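Local coordinates for fimbrin (PDB 1RT8), which binds and crosslinks actin filaments through paired calponin-homology domains and supports cell polarity, cytokinesis, mating and spore formation in fission yeast, at residues 443-448 against 474-479. Numbering follows the deposited sequence.
Sequences FVLDVL and ARLAIS
Helical segments 443-448 and 474-479 run side by side in nearly the same direction, their axes crossing at 27° and approaching to 9.1 Å, with the CA atoms of Leu445 and Ala477 facing each other at 5.4 Å. Ala477 is the centre of the interface: its CB points at the other helix and is met by Val444, Leu445 and Leu448, residues one turn apart or adjacent on the same helical face. Val444 brings a single branch, CG2, to 3.6 Å from Ala477 CB. Leu445 CB does not itself aim at the partner helix; with CG anti to the carbonyl carbon (chi1 -71°), CD1 extends the chain anti to CA, while CD2 turns onto Ala477 and reaches Ala477 CA at 3.6 Å. Leu445 CD2 also rests on the CG-CD2 bond of Leu476, 4.0 Å from Leu476 CD2. Leu448 CD1 lies 3.6 Å from Ala477 CB and 3.3 Å from Ala477 O, a methyl lying against a carbonyl oxygen. No hydrogen bond crosses the interface and the side-chain pairs are aliphatic, indicating van der Waals packing; all five touching residues are buried. Helix 492-496 flanks it through Ile495 against Val444, and Val461, in a loop, packs on Leu445. Near-parallel helices joined by aliphatic side chains around a small residue are consistent with the helical core of a calponin-homology domain, here the fourth of fimbrin, within its second actin-binding region.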
# COMPACT_ATOMS: atom_id res chain seq x y z
N PHE A 443 2.39 -21.69 -15.07
CA PHE A 443 2.24 -22.61 -13.96
C PHE A 443 1.31 -22.07 -12.87
O PHE A 443 0.41 -22.77 -12.42
CB PHE A 443 3.60 -22.93 -13.33
CG PHE A 443 3.51 -23.87 -12.17
CD1 PHE A 443 3.17 -25.20 -12.36
CD2 PHE A 443 3.73 -23.41 -10.87
CE1 PHE A 443 3.04 -26.07 -11.28
CE2 PHE A 443 3.61 -24.27 -9.79
CZ PHE A 443 3.27 -25.60 -9.99
N VAL A 444 1.51 -20.82 -12.45
CA VAL A 444 0.66 -20.25 -11.41
C VAL A 444 -0.80 -20.15 -11.84
O VAL A 444 -1.71 -20.33 -11.04
CB VAL A 444 1.17 -18.87 -10.89
CG1 VAL A 444 2.53 -19.06 -10.20
CG2 VAL A 444 1.27 -17.85 -12.04
N LEU A 445 -1.03 -19.87 -13.12
CA LEU A 445 -2.40 -19.81 -13.63
C LEU A 445 -3.00 -21.24 -13.63
O LEU A 445 -4.19 -21.41 -13.35
CB LEU A 445 -2.42 -19.19 -15.03
CG LEU A 445 -2.11 -17.69 -15.06
CD1 LEU A 445 -1.87 -17.22 -16.48
CD2 LEU A 445 -3.26 -16.92 -14.43
N ASP A 446 -2.18 -22.25 -13.90
CA ASP A 446 -2.65 -23.64 -13.87
C ASP A 446 -3.02 -24.06 -12.45
O ASP A 446 -3.98 -24.81 -12.23
CB ASP A 446 -1.58 -24.61 -14.39
CG ASP A 446 -1.45 -24.59 -15.90
OD1 ASP A 446 -2.36 -24.06 -16.57
OD2 ASP A 446 -0.44 -25.11 -16.40
N VAL A 447 -2.23 -23.61 -11.47
CA VAL A 447 -2.51 -23.93 -10.07
C VAL A 447 -3.89 -23.37 -9.73
O VAL A 447 -4.73 -24.05 -9.15
CB VAL A 447 -1.48 -23.30 -9.13
CG1 VAL A 447 -1.87 -23.56 -7.69
CG2 VAL A 447 -0.09 -23.87 -9.41
N LEU A 448 -4.11 -22.11 -10.10
CA LEU A 448 -5.38 -21.44 -9.84
C LEU A 448 -6.52 -22.14 -10.56
O LEU A 448 -7.65 -22.19 -10.06
CB LEU A 448 -5.28 -19.97 -10.27
CG LEU A 448 -4.38 -19.09 -9.39
CD1 LEU A 448 -3.93 -17.84 -10.12
CD2 LEU A 448 -5.15 -18.71 -8.15
N ALA A 474 1.25 -13.32 -14.84
CA ALA A 474 1.45 -13.19 -13.40
C ALA A 474 0.48 -12.21 -12.76
O ALA A 474 -0.05 -12.46 -11.68
CB ALA A 474 2.90 -12.78 -13.11
N ARG A 475 0.23 -11.09 -13.44
CA ARG A 475 -0.68 -10.06 -12.95
C ARG A 475 -2.11 -10.60 -12.91
O ARG A 475 -2.89 -10.28 -12.00
CB ARG A 475 -0.62 -8.83 -13.87
CG ARG A 475 -1.47 -7.66 -13.41
CD ARG A 475 -1.21 -6.44 -14.28
NE ARG A 475 0.16 -5.96 -14.12
CZ ARG A 475 0.93 -5.54 -15.13
NH1 ARG A 475 0.47 -5.54 -16.37
NH2 ARG A 475 2.17 -5.12 -14.89
N LEU A 476 -2.44 -11.42 -13.89
CA LEU A 476 -3.76 -12.03 -13.97
C LEU A 476 -3.89 -13.04 -12.83
O LEU A 476 -4.91 -13.11 -12.16
CB LEU A 476 -3.95 -12.75 -15.31
CG LEU A 476 -5.24 -13.56 -15.46
CD1 LEU A 476 -6.44 -12.62 -15.42
CD2 LEU A 476 -5.21 -14.34 -16.78
N ALA A 477 -2.83 -13.82 -12.61
CA ALA A 477 -2.83 -14.83 -11.55
C ALA A 477 -3.03 -14.17 -10.18
O ALA A 477 -3.83 -14.64 -9.37
CB ALA A 477 -1.52 -15.63 -11.57
N ILE A 478 -2.29 -13.09 -9.92
CA ILE A 478 -2.41 -12.39 -8.64
C ILE A 478 -3.82 -11.85 -8.40
O ILE A 478 -4.35 -11.97 -7.30
CB ILE A 478 -1.39 -11.24 -8.53
CG1 ILE A 478 0.02 -11.83 -8.39
CG2 ILE A 478 -1.74 -10.34 -7.35
CD1 ILE A 478 1.13 -10.80 -8.42
N SER A 479 -4.42 -11.25 -9.43
CA SER A 479 -5.77 -10.71 -9.29
C SER A 479 -6.80 -11.84 -9.10
O SER A 479 -7.80 -11.67 -8.40
CB SER A 479 -6.14 -9.88 -10.53
OG SER A 479 -5.34 -8.70 -10.62